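Local coordinates for protein ethylbenzene dehydrogenase alpha-subunit (Aromatoleum aromaticum, PDB 2IVF) that is the alpha subunit of a molybdenum enzyme of the molybdopterin oxidoreductase family, holding a molybdenum atom, two pterin guanine dinucleotide cofactors and an iron/sulfur cluster, at residues N218-D223 against M611-S616; V544-W549 against N958-P963; I934-M939 against V964-V969. All blocks are in the same frame, centred on the assembly; numbering follows the deposited sequence.

Contact 1: residues N218-D223 against M611-S616. With MO (molybdenum atom), chain L; MD1 (phosphoric acid 4-(2-amino-4-oxo-3,4,5,6,-tetrahydro-pteridin-6-yl)-2-hydroxy-3,4-dimercapto-but-3-en-yl ester guanylate ester), chain N.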
loop_
_atom_site.group_PDB
_atom_site.type_symbol
_atom_site.label_atom_id
_atom_site.label_comp_id
_atom_site.label_asym_id
_atom_site.label_seq_id
_atom_site.Cartn_x
_atom_site.Cartn_y
_atom_site.Cartn_z
ATOM N N ASN A 218 -0.535 -19.571 -8.922
ATOM C CA ASN A 218 0.730 -18.849 -9.092
ATOM C C ASN A 218 1.131 -18.578 -10.514
ATOM O O ASN A 218 1.671 -17.518 -10.820
ATOM C CB ASN A 218 1.849 -19.572 -8.361
ATOM C CG ASN A 218 1.990 -19.061 -7.006
ATOM O OD1 ASN A 218 1.214 -19.407 -6.112
ATOM N ND2 ASN A 218 2.911 -18.117 -6.841
ATOM N N VAL A 219 0.872 -19.539 -11.372
ATOM C CA VAL A 219 1.140 -19.384 -12.795
ATOM C C VAL A 219 0.153 -18.320 -13.359
ATOM O O VAL A 219 0.503 -17.538 -14.264
ATOM C CB VAL A 219 1.029 -20.723 -13.464
ATOM C CG1 VAL A 219 1.335 -20.651 -14.988
ATOM C CG2 VAL A 219 1.998 -21.729 -12.739
ATOM N N ASP A 220 -1.059 -18.290 -12.795
ATOM C CA ASP A 220 -2.111 -17.416 -13.299
ATOM C C ASP A 220 -1.811 -15.946 -12.949
ATOM O O ASP A 220 -1.995 -15.047 -13.780
ATOM C CB ASP A 220 -3.478 -17.866 -12.774
ATOM C CG ASP A 220 -4.625 -17.127 -13.446
ATOM O OD1 ASP A 220 -4.817 -17.273 -14.695
ATOM O OD2 ASP A 220 -5.334 -16.401 -12.720
ATOM N N ILE A 221 -1.318 -15.722 -11.741
ATOM C CA ILE A 221 -0.984 -14.351 -11.307
ATOM C C ILE A 221 0.324 -13.879 -11.905
ATOM O O ILE A 221 0.443 -12.722 -12.297
ATOM C CB ILE A 221 -1.006 -14.207 -9.800
ATOM C CG1 ILE A 221 -0.023 -15.175 -9.103
ATOM C CG2 ILE A 221 -2.438 -14.421 -9.277
ATOM C CD1 ILE A 221 -0.196 -15.302 -7.578
ATOM N N GLY A 222 1.279 -14.786 -12.042
ATOM C CA GLY A 222 2.595 -14.434 -12.541
ATOM C C GLY A 222 3.634 -14.221 -11.482
ATOM O O GLY A 222 4.444 -13.296 -11.621
ATOM N N ASP A 223 3.578 -15.042 -10.421
ATOM C CA ASP A 223 4.556 -15.072 -9.330
ATOM C C ASP A 223 5.337 -16.363 -9.329
ATOM O O ASP A 223 4.927 -17.361 -8.749
ATOM C CB ASP A 223 3.888 -14.965 -7.986
ATOM C CG ASP A 223 3.249 -13.626 -7.783
ATOM O OD1 ASP A 223 3.661 -12.700 -8.483
ATOM O OD2 ASP A 223 2.332 -13.521 -6.946
ATOM N N MET A 611 -11.354 -9.736 -14.252
ATOM C CA MET A 611 -11.474 -8.541 -15.055
ATOM C C MET A 611 -10.242 -7.629 -14.974
ATOM O O MET A 611 -9.977 -6.901 -15.926
ATOM C CB MET A 611 -12.722 -7.764 -14.717
ATOM C CG MET A 611 -13.987 -8.491 -15.092
ATOM S SD MET A 611 -14.205 -8.785 -16.895
ATOM C CE MET A 611 -14.351 -7.119 -17.477
ATOM N N ARG A 612 -9.508 -7.624 -13.860
ATOM C CA ARG A 612 -8.176 -6.949 -13.855
ATOM C C ARG A 612 -6.962 -7.909 -13.829
ATOM O O ARG A 612 -5.864 -7.563 -14.287
ATOM C CB ARG A 612 -8.037 -5.940 -12.716
ATOM C CG ARG A 612 -8.308 -6.482 -11.335
ATOM C CD ARG A 612 -7.386 -5.895 -10.336
ATOM N NE ARG A 612 -6.007 -6.270 -10.604
ATOM C CZ ARG A 612 -5.309 -7.209 -9.957
ATOM N NH1 ARG A 612 -5.852 -7.937 -8.975
ATOM N NH2 ARG A 612 -4.054 -7.449 -10.315
ATOM N N ARG A 613 -7.132 -9.091 -13.254
ATOM C CA ARG A 613 -6.027 -10.011 -13.075
ATOM C C ARG A 613 -5.597 -10.637 -14.393
ATOM O O ARG A 613 -4.396 -10.642 -14.701
ATOM C CB ARG A 613 -6.360 -11.142 -12.112
ATOM C CG ARG A 613 -5.152 -12.063 -11.910
ATOM C CD ARG A 613 -5.509 -13.457 -11.510
ATOM N NE ARG A 613 -5.903 -13.492 -10.094
ATOM C CZ ARG A 613 -5.971 -14.619 -9.393
ATOM N NH1 ARG A 613 -5.670 -15.770 -9.959
ATOM N NH2 ARG A 613 -6.331 -14.604 -8.113
ATOM N N LYS A 614 -6.535 -11.170 -15.165
ATOM C CA LYS A 614 -6.174 -11.717 -16.480
ATOM C C LYS A 614 -5.735 -10.622 -17.416
ATOM O O LYS A 614 -6.402 -9.597 -17.571
ATOM C CB LYS A 614 -7.275 -12.514 -17.168
ATOM C CG LYS A 614 -7.282 -14.004 -16.852
ATOM C CD LYS A 614 -7.417 -14.265 -15.373
ATOM C CE LYS A 614 -7.783 -15.731 -15.135
ATOM N NZ LYS A 614 -7.659 -16.153 -13.698
ATOM N N ARG A 615 -4.617 -10.878 -18.067
ATOM C CA ARG A 615 -4.107 -9.965 -19.078
ATOM C C ARG A 615 -5.054 -10.010 -20.244
ATOM O O ARG A 615 -5.364 -11.100 -20.766
ATOM C CB ARG A 615 -2.693 -10.342 -19.539
ATOM C CG ARG A 615 -1.596 -9.934 -18.559
ATOM C CD ARG A 615 -1.766 -10.526 -17.167
ATOM N NE ARG A 615 -0.596 -10.231 -16.336
ATOM C CZ ARG A 615 -0.406 -10.794 -15.150
ATOM N NH1 ARG A 615 -1.311 -11.653 -14.689
ATOM N NH2 ARG A 615 0.691 -10.518 -14.450
ATOM N N SER A 616 -5.548 -8.838 -20.640
ATOM C CA SER A 616 -6.635 -8.745 -21.617
ATOM C C SER A 616 -7.948 -9.485 -21.232
ATOM O O SER A 616 -8.866 -9.587 -22.030
ATOM C CB SER A 616 -6.134 -9.152 -23.002
ATOM O OG SER A 616 -5.181 -8.249 -23.499
HETATM MO MO MO L . 1.256 -11.880 -6.379
HETATM P PB MD1 N . -6.580 -11.135 -7.417
HETATM O O3B MD1 N . -6.849 -9.808 -6.599
HETATM O O1B MD1 N . -6.309 -12.209 -6.427
HETATM O O2B MD1 N . -7.518 -11.311 -8.548
HETATM O O3A MD1 N . -5.195 -10.789 -8.107
HETATM C C10 MD1 N . -3.920 -11.081 -7.495
HETATM C C11 MD1 N . -2.910 -10.419 -8.418
HETATM O O11 MD1 N . -2.989 -8.998 -8.057
HETATM C C12 MD1 N . -1.520 -10.911 -8.113
HETATM S S12 MD1 N . -1.150 -11.724 -6.655
HETATM C C13 MD1 N . -0.475 -10.663 -8.967
HETATM S S13 MD1 N . 1.104 -11.153 -8.628
HETATM C C14 MD1 N . -0.651 -9.972 -10.265
HETATM N N15 MD1 N . 0.045 -8.750 -10.487
HETATM C C16 MD1 N . -0.174 -7.998 -11.612
HETATM C C15 MD1 N . 0.633 -6.892 -11.804
HETATM O O14 MD1 N . 1.542 -6.590 -10.986
HETATM N N17 MD1 N . 0.318 -6.140 -12.889
HETATM C C17 MD1 N . -0.694 -6.509 -13.776
HETATM N N16 MD1 N . -0.894 -5.711 -14.816
HETATM N N18 MD1 N . -1.426 -7.618 -13.581
HETATM C C20 MD1 N . -1.170 -8.357 -12.523
HETATM N N8 MD1 N . -1.872 -9.507 -12.348
HETATM C C7 MD1 N . -1.759 -10.375 -11.206
HETATM P PA MD1 N . -8.159 -8.902 -6.370
HETATM O O1A MD1 N . -7.906 -8.180 -5.086
HETATM O O2A MD1 N . -8.356 -8.076 -7.583
HETATM O "O5'" MD1 N . -9.376 -9.896 -6.218
HETATM C "C5'" MD1 N . -9.428 -10.650 -5.012
HETATM C "C4'" MD1 N . -10.769 -10.533 -4.414
HETATM O "O4'" MD1 N . -10.631 -11.180 -3.154
HETATM C "C1'" MD1 N . -11.578 -10.521 -2.313
HETATM N N9 MD1 N . -11.352 -10.719 -0.874
HETATM C C4 MD1 N . -12.093 -11.525 -0.129
HETATM N N3 MD1 N . -13.132 -12.317 -0.485
HETATM C C2 MD1 N . -13.741 -13.073 0.429
HETATM N N2 MD1 N . -14.775 -13.884 0.079
HETATM N N1 MD1 N . -13.336 -12.956 1.744
HETATM C C6 MD1 N . -12.293 -12.172 2.173
HETATM O O6 MD1 N . -11.968 -12.195 3.360
HETATM C C5 MD1 N . -11.627 -11.422 1.192
HETATM N N7 MD1 N . -10.624 -10.551 1.199
HETATM C C8 MD1 N . -10.461 -10.141 -0.063
HETATM C "C2'" MD1 N . -11.431 -9.041 -2.651
HETATM O "O2'" MD1 N . -12.607 -8.255 -2.343
HETATM C "C3'" MD1 N . -11.068 -9.053 -4.143
HETATM O "O3'" MD1 N . -12.174 -8.615 -4.976
#

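Contact 2: residues V544-W549 against N958-P963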
loop_
_atom_site.group_PDB
_atom_site.type_symbol
_atom_site.label_atom_id
_atom_site.label_comp_id
_atom_site.label_asym_id
_atom_site.label_seq_id
_atom_site.Cartn_x
_atom_site.Cartn_y
_atom_site.Cartn_z
ATOM N N VAL A 544 -4.095 -27.232 -12.630
ATOM C CA VAL A 544 -3.738 -27.320 -14.049
ATOM C C VAL A 544 -3.070 -26.012 -14.500
ATOM O O VAL A 544 -3.378 -24.935 -13.972
ATOM C CB VAL A 544 -5.006 -27.666 -14.915
ATOM C CG1 VAL A 544 -5.697 -28.895 -14.348
ATOM C CG2 VAL A 544 -5.982 -26.478 -14.928
ATOM N N PRO A 545 -2.113 -26.098 -15.442
ATOM C CA PRO A 545 -1.502 -24.874 -16.021
ATOM C C PRO A 545 -2.575 -23.981 -16.613
ATOM O O PRO A 545 -3.363 -24.484 -17.411
ATOM C CB PRO A 545 -0.597 -25.417 -17.146
ATOM C CG PRO A 545 -1.030 -26.846 -17.368
ATOM C CD PRO A 545 -1.550 -27.321 -16.035
ATOM N N PRO A 546 -2.675 -22.713 -16.178
ATOM C CA PRO A 546 -3.743 -21.794 -16.652
ATOM C C PRO A 546 -3.689 -21.364 -18.128
ATOM O O PRO A 546 -4.746 -21.093 -18.726
ATOM C CB PRO A 546 -3.625 -20.607 -15.690
ATOM C CG PRO A 546 -2.232 -20.664 -15.217
ATOM C CD PRO A 546 -1.828 -22.073 -15.161
ATOM N N ALA A 547 -2.517 -21.409 -18.769
ATOM C CA ALA A 547 -2.438 -21.147 -20.220
ATOM C C ALA A 547 -3.345 -22.063 -21.053
ATOM O O ALA A 547 -3.812 -21.674 -22.145
ATOM C CB ALA A 547 -0.959 -21.210 -20.725
ATOM N N MET A 548 -3.562 -23.294 -20.590
ATOM C CA MET A 548 -4.235 -24.282 -21.418
ATOM C C MET A 548 -5.690 -23.923 -21.630
ATOM O O MET A 548 -6.142 -23.854 -22.773
ATOM C CB MET A 548 -4.155 -25.699 -20.841
ATOM C CG MET A 548 -2.750 -26.227 -20.694
ATOM S SD MET A 548 -1.777 -26.078 -22.213
ATOM C CE MET A 548 -0.242 -26.874 -21.680
ATOM N N TRP A 549 -6.426 -23.714 -20.546
ATOM C CA TRP A 549 -7.861 -23.502 -20.672
ATOM C C TRP A 549 -8.084 -22.083 -21.277
ATOM O O TRP A 549 -8.981 -21.902 -22.078
ATOM C CB TRP A 549 -8.588 -23.703 -19.331
ATOM C CG TRP A 549 -8.573 -22.530 -18.443
ATOM C CD1 TRP A 549 -7.546 -22.056 -17.713
ATOM C CD2 TRP A 549 -9.671 -21.672 -18.206
ATOM N NE1 TRP A 549 -7.929 -20.906 -17.029
ATOM C CE2 TRP A 549 -9.235 -20.652 -17.332
ATOM C CE3 TRP A 549 -10.979 -21.649 -18.690
ATOM C CZ2 TRP A 549 -10.068 -19.648 -16.888
ATOM C CZ3 TRP A 549 -11.816 -20.643 -18.262
ATOM C CH2 TRP A 549 -11.362 -19.659 -17.362
ATOM N N ASN A 958 4.575 -24.182 -10.001
ATOM C CA ASN A 958 5.911 -24.257 -10.551
ATOM C C ASN A 958 5.908 -24.799 -11.963
ATOM O O ASN A 958 5.638 -25.952 -12.186
ATOM C CB ASN A 958 6.778 -25.185 -9.694
ATOM C CG ASN A 958 7.059 -24.623 -8.346
ATOM O OD1 ASN A 958 8.141 -24.079 -8.108
ATOM N ND2 ASN A 958 6.084 -24.715 -7.445
ATOM N N GLY A 959 6.226 -23.956 -12.921
ATOM C CA GLY A 959 6.408 -24.431 -14.285
ATOM C C GLY A 959 5.186 -24.150 -15.127
ATOM O O GLY A 959 4.210 -23.590 -14.648
ATOM N N SER A 960 5.275 -24.556 -16.391
ATOM C CA SER A 960 4.257 -24.263 -17.414
ATOM C C SER A 960 4.307 -22.754 -17.766
ATOM O O SER A 960 4.842 -21.939 -16.999
ATOM C CB SER A 960 2.856 -24.729 -16.993
ATOM O OG SER A 960 2.154 -23.742 -16.278
ATOM N N PRO A 961 3.837 -22.398 -18.967
ATOM C CA PRO A 961 3.987 -21.051 -19.499
ATOM C C PRO A 961 2.997 -20.114 -18.873
ATOM O O PRO A 961 1.807 -20.305 -19.030
ATOM C CB PRO A 961 3.723 -21.237 -21.005
ATOM C CG PRO A 961 3.003 -22.498 -21.132
ATOM C CD PRO A 961 3.195 -23.319 -19.927
ATOM N N ALA A 962 3.484 -19.120 -18.165
ATOM C CA ALA A 962 2.627 -18.155 -17.468
ATOM C C ALA A 962 2.128 -17.051 -18.414
ATOM O O ALA A 962 2.902 -16.379 -19.083
ATOM C CB ALA A 962 3.372 -17.556 -16.262
ATOM N N PRO A 963 0.801 -16.857 -18.476
ATOM C CA PRO A 963 0.198 -15.852 -19.370
ATOM C C PRO A 963 0.181 -14.460 -18.765
ATOM O O PRO A 963 -0.877 -13.818 -18.673
ATOM C CB PRO A 963 -1.213 -16.395 -19.540
ATOM C CG PRO A 963 -1.493 -16.948 -18.152
ATOM C CD PRO A 963 -0.216 -17.605 -17.725
HETATM O O HOH W 1 0.178 -22.142 -17.960
#

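Contact 3: residues I934-M939 against V964-V969. With MD1 (phosphoric acid 4-(2-amino-4-oxo-3,4,5,6,-tetrahydro-pteridin-6-yl)-2-hydroxy-3,4-dimercapto-but-3-en-yl ester guanylate ester), chain N.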
loop_
_atom_site.group_PDB
_atom_site.type_symbol
_atom_site.label_atom_id
_atom_site.label_comp_id
_atom_site.label_asym_id
_atom_site.label_seq_id
_atom_site.Cartn_x
_atom_site.Cartn_y
_atom_site.Cartn_z
ATOM N N ILE A 934 -6.467 -4.488 -20.062
ATOM C CA ILE A 934 -7.158 -4.907 -21.253
ATOM C C ILE A 934 -6.165 -5.041 -22.405
ATOM O O ILE A 934 -6.362 -5.872 -23.298
ATOM C CB ILE A 934 -8.322 -3.954 -21.638
ATOM C CG1 ILE A 934 -9.260 -4.586 -22.666
ATOM C CG2 ILE A 934 -7.813 -2.592 -22.260
ATOM C CD1 ILE A 934 -10.527 -3.811 -22.840
ATOM N N LEU A 935 -5.101 -4.253 -22.397
ATOM C CA LEU A 935 -4.174 -4.242 -23.560
ATOM C C LEU A 935 -2.893 -5.075 -23.382
ATOM O O LEU A 935 -1.987 -5.002 -24.214
ATOM C CB LEU A 935 -3.847 -2.803 -23.988
ATOM C CG LEU A 935 -3.517 -1.777 -22.905
ATOM C CD1 LEU A 935 -2.143 -2.114 -22.362
ATOM C CD2 LEU A 935 -3.566 -0.412 -23.484
ATOM N N LEU A 936 -2.867 -5.909 -22.340
ATOM C CA LEU A 936 -1.609 -6.522 -21.870
ATOM C C LEU A 936 -1.319 -7.900 -22.414
ATOM O O LEU A 936 -0.173 -8.310 -22.387
ATOM C CB LEU A 936 -1.503 -6.488 -20.353
ATOM C CG LEU A 936 -1.428 -5.097 -19.682
ATOM C CD1 LEU A 936 -1.351 -5.312 -18.142
ATOM C CD2 LEU A 936 -0.221 -4.157 -20.157
ATOM N N ILE A 937 -2.348 -8.537 -22.982
ATOM C CA ILE A 937 -2.272 -9.726 -23.841
ATOM C C ILE A 937 -1.877 -10.993 -23.154
ATOM O O ILE A 937 -2.535 -11.998 -23.357
ATOM C CB ILE A 937 -1.345 -9.524 -25.071
ATOM C CG1 ILE A 937 -1.746 -8.283 -25.892
ATOM C CG2 ILE A 937 -1.340 -10.773 -25.942
ATOM C CD1 ILE A 937 -3.166 -8.112 -26.018
ATOM N N GLY A 938 -0.747 -10.970 -22.457
ATOM C CA GLY A 938 -0.292 -12.078 -21.642
ATOM C C GLY A 938 0.413 -13.152 -22.433
ATOM O O GLY A 938 0.242 -14.332 -22.160
ATOM N N MET A 939 1.195 -12.755 -23.416
ATOM C CA MET A 939 1.867 -13.713 -24.284
ATOM C C MET A 939 2.700 -14.663 -23.427
ATOM O O MET A 939 3.611 -14.213 -22.758
ATOM C CB MET A 939 2.797 -12.979 -25.262
ATOM C CG MET A 939 2.123 -12.039 -26.233
ATOM S SD MET A 939 1.018 -12.897 -27.396
ATOM C CE MET A 939 2.174 -13.733 -28.493
ATOM N N VAL A 964 1.365 -13.978 -18.396
ATOM C CA VAL A 964 1.508 -12.935 -17.364
ATOM C C VAL A 964 2.502 -11.855 -17.760
ATOM O O VAL A 964 2.829 -11.010 -16.960
ATOM C CB VAL A 964 1.967 -13.529 -16.031
ATOM C CG1 VAL A 964 0.952 -14.609 -15.499
ATOM C CG2 VAL A 964 3.424 -14.084 -16.100
ATOM N N THR A 965 2.973 -11.927 -18.996
ATOM C CA THR A 965 4.128 -11.179 -19.493
ATOM C C THR A 965 3.770 -9.758 -19.898
ATOM O O THR A 965 4.055 -9.315 -21.004
ATOM C CB THR A 965 4.716 -11.902 -20.688
ATOM O OG1 THR A 965 3.712 -12.032 -21.704
ATOM C CG2 THR A 965 5.192 -13.334 -20.243
ATOM N N ASP A 966 3.188 -9.038 -18.969
ATOM C CA ASP A 966 2.692 -7.705 -19.231
ATOM C C ASP A 966 3.733 -6.564 -19.134
ATOM O O ASP A 966 3.473 -5.442 -19.576
ATOM C CB ASP A 966 1.527 -7.385 -18.291
ATOM C CG ASP A 966 1.934 -7.357 -16.865
ATOM O OD1 ASP A 966 2.661 -6.404 -16.455
ATOM O OD2 ASP A 966 1.445 -8.219 -16.115
ATOM N N ARG A 967 4.890 -6.834 -18.532
ATOM C CA ARG A 967 5.844 -5.802 -18.284
ATOM C C ARG A 967 6.605 -5.550 -19.585
ATOM O O ARG A 967 7.287 -6.459 -20.128
ATOM C CB ARG A 967 6.794 -6.228 -17.150
ATOM C CG ARG A 967 6.143 -6.546 -15.817
ATOM C CD ARG A 967 5.692 -5.235 -15.122
ATOM N NE ARG A 967 5.380 -5.396 -13.712
ATOM C CZ ARG A 967 4.170 -5.561 -13.193
ATOM N NH1 ARG A 967 3.088 -5.598 -13.950
ATOM N NH2 ARG A 967 4.038 -5.670 -11.883
ATOM N N GLY A 968 6.443 -4.339 -20.128
ATOM C CA GLY A 968 7.119 -3.960 -21.336
ATOM C C GLY A 968 6.242 -4.056 -22.566
ATOM O O GLY A 968 6.700 -3.842 -23.675
ATOM N N VAL A 969 4.965 -4.394 -22.374
ATOM C CA VAL A 969 4.024 -4.345 -23.467
ATOM C C VAL A 969 4.058 -2.939 -24.072
ATOM O O VAL A 969 4.288 -1.928 -23.375
ATOM C CB VAL A 969 2.631 -4.768 -23.021
ATOM C CG1 VAL A 969 1.526 -4.381 -24.086
ATOM C CG2 VAL A 969 2.640 -6.308 -22.781
HETATM P PB MD1 N . -6.580 -11.135 -7.417
HETATM O O3B MD1 N . -6.849 -9.808 -6.599
HETATM O O1B MD1 N . -6.309 -12.209 -6.427
HETATM O O2B MD1 N . -7.518 -11.311 -8.548
HETATM O O3A MD1 N . -5.195 -10.789 -8.107
HETATM C C10 MD1 N . -3.920 -11.081 -7.495
HETATM C C11 MD1 N . -2.910 -10.419 -8.418
HETATM O O11 MD1 N . -2.989 -8.998 -8.057
HETATM C C12 MD1 N . -1.520 -10.911 -8.113
HETATM S S12 MD1 N . -1.150 -11.724 -6.655
HETATM C C13 MD1 N . -0.475 -10.663 -8.967
HETATM S S13 MD1 N . 1.104 -11.153 -8.628
HETATM C C14 MD1 N . -0.651 -9.972 -10.265
HETATM N N15 MD1 N . 0.045 -8.750 -10.487
HETATM C C16 MD1 N . -0.174 -7.998 -11.612
HETATM C C15 MD1 N . 0.633 -6.892 -11.804
HETATM O O14 MD1 N . 1.542 -6.590 -10.986
HETATM N N17 MD1 N . 0.318 -6.140 -12.889
HETATM C C17 MD1 N . -0.694 -6.509 -13.776
HETATM N N16 MD1 N . -0.894 -5.711 -14.816
HETATM N N18 MD1 N . -1.426 -7.618 -13.581
HETATM C C20 MD1 N . -1.170 -8.357 -12.523
HETATM N N8 MD1 N . -1.872 -9.507 -12.348
HETATM C C7 MD1 N . -1.759 -10.375 -11.206
HETATM P PA MD1 N . -8.159 -8.902 -6.370
HETATM O O1A MD1 N . -7.906 -8.180 -5.086
HETATM O O2A MD1 N . -8.356 -8.076 -7.583
HETATM O "O5'" MD1 N . -9.376 -9.896 -6.218
HETATM C "C5'" MD1 N . -9.428 -10.650 -5.012
HETATM C "C4'" MD1 N . -10.769 -10.533 -4.414
HETATM O "O4'" MD1 N . -10.631 -11.180 -3.154
HETATM C "C1'" MD1 N . -11.578 -10.521 -2.313
HETATM N N9 MD1 N . -11.352 -10.719 -0.874
HETATM C C4 MD1 N . -12.093 -11.525 -0.129
HETATM N N3 MD1 N . -13.132 -12.317 -0.485
HETATM C C2 MD1 N . -13.741 -13.073 0.429
HETATM N N2 MD1 N . -14.775 -13.884 0.079
HETATM N N1 MD1 N . -13.336 -12.956 1.744
HETATM C C6 MD1 N . -12.293 -12.172 2.173
HETATM O O6 MD1 N . -11.968 -12.195 3.360
HETATM C C5 MD1 N . -11.627 -11.422 1.192
HETATM N N7 MD1 N . -10.624 -10.551 1.199
HETATM C C8 MD1 N . -10.461 -10.141 -0.063
HETATM C "C2'" MD1 N . -11.431 -9.041 -2.651
HETATM O "O2'" MD1 N . -12.607 -8.255 -2.343
HETATM C "C3'" MD1 N . -11.068 -9.053 -4.143
HETATM O "O3'" MD1 N . -12.174 -8.615 -4.976
HETATM O O HOH W 2 2.158 -10.168 -23.008
#

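Contact 1: residues N218-D223 against M611-S616
The guanidinium of Arg-613 carries Ile-221 on one face, with CG2 3.4 Å above the plane and over its centre, while its edge is taken by anions: the Asp-220 carboxylate and a phosphate of MD1. Arg-615 presents its edge to the carbonyl O of Ile-221 and lays one face against the cofactor's pterin portion, near N8. Arg-613 NH1 reaches the anti lone pair of Asp-220 OD2 at 2.9 Å, with the carboxylate and guanidinium planes 52° apart, and also donates to Ala-190 O. The same OD2 receives Lys-614 NZ on the syn side, somewhat out of the carboxylate plane, at a short 2.5 Å, in a salt-bridge network that Asp-189 joins through the lysine. With CG anti to the backbone N (chi1 -171°), the carboxylate is carried toward the two basic side chains. Arg-615 grips Ile-221 O end-on, NH2 at 3.1 Å and NH1 at 3.2 Å, both from the same face of the carbonyl; Asp-966 holds its NE. Arg-613 NH2 donates to MD1 O1B at 2.9 Å and Arg-612 NH1 to MD1 O2A at 2.9 Å. Long, multidentate arginines suit a diphosphate, whose negative charge they probably balance. Just past the helix end, Asp-223 OD2 binds molybdenum at 2.0 Å, so the contact ties the metal-bearing turn to the cofactor-binding arginines.

Contact 2: residues V544-W549 against N958-P963
Pro-545 meets Ser-960 with the CB corner of its ring, where the start of helix 546-553 packs against an irregular, proline-rich loop of the molybdopterin oxidoreductase fold. The Pro-545 CB lies 3.3 Å from Ser-960 OG, a van der Waals approach between a ring methylene and an oxygen. Two residues on, Ala-547 aims its methyl at the loop: CB lies 3.4 Å from Pro-961 O and 4.2 Å from Pro-961 CG, so it touches both the carbonyl and the ring. Such a small side chain lets helix and loop come close. Between these two, Pro-546 CG comes to 4.4 Å from Pro-963 CD, a loose apolar touch. Prolines suit both partners, since they are stiff, apolar and need no backbone N-H partner, as befits a helix start and an extended loop. Val-219 of helix 217-221 packs on Pro-546 and Ser-960, and Trp-560 covers Ala-547 and Pro-963. No direct hydrogen bond spans the segments; instead one water links them, accepting from Ala-547 N at 2.9 Å and donating to Pro-961 O at 2.7 Å and to Ser-960 OG, which itself donates to Gly-959 O at 2.6 Å, using an in-plane lone pair of that carbonyl.

Contact 3: residues I934-M939 against V964-V969
Thr-965 directs its side chain at Met-939, and the hydroxyl OG1 donates to the carbonyl O of Met-939; the modelled 2.4 Å is shorter than a normal hydrogen bond, so the exact distance is doubtful. A chi1 of 58°, with OG1 between the backbone N and the carbonyl carbon, places the hydroxyl toward Met-939. Next along, Leu-936 lies obliquely across Asp-966: its CD1 meets the aspartate CB at 3.5 Å, and the same methyl reaches MD1 N16 at 3.4 Å, so a branched apolar residue fills the angle between loop and cofactor. Val-969 closes the other end, where CG2 packs on Leu-936 O at 3.5 Å and CG1 on Leu-935 O, while its CB faces Leu-936 CD2.

A water joins the two loop segments from within, accepting from Met-939 N at 2.8 Å and donating to Leu-936 O and Thr-965 OG1. Positive phi at Gly-938, an easy conformation for glycine, lets the chain turn beside Val-964. On the other side, Thr-965 centres an inverse gamma turn and Asp-966 opens a type II turn ending at Val-969, with Gly-968 at its third position. That turn presents Arg-967, whose NH2 meets MD1 O14 at 2.8 Å, edge-on and in the guanidinium plane. Asp-966 OD1 steadies the arginine by using its syn lone pair for NH1 at 2.7 Å; NH2 of Arg-967 also pairs with the second dinucleotide, MGD.

Residues 843-934 match the molybdopterin dinucleotide binding family (clan DPBB), and the turn brings this part of the fold to the cofactor. Both segments belong to the long loop between strands 915-917 and 969-975. Strand 843-846, in the same sheet as 969-975, lies against Leu-936 and Val-969 through Ile-845, and helix 557-560 covers Ile-937 and Met-939.

Overall arrangement
The three contacts form a continuous buried region beside MD1 and the molybdenum. Contacts 1 and 3 have centres about 10 Å apart and both touch MD1; the salt bridge Arg-615 NE to Asp-966 OD2, 2.9 Å, joins them directly. Contact 2 lies farther from the cofactor, its centre about 11 Å from that of contact 1, where Val-219 CG1 packs 3.4 Å from Ser-960 OG, and the side chain of Pro-963 is about 9 Å from MD1. Contacts 2 and 3 have centres about 15 Å apart, yet Pro-963 CB lies 3.6 Å from Gly-938 O and residues 958-963 run straight into 964-969, so one piece of loop passes from contact 2 to the cofactor.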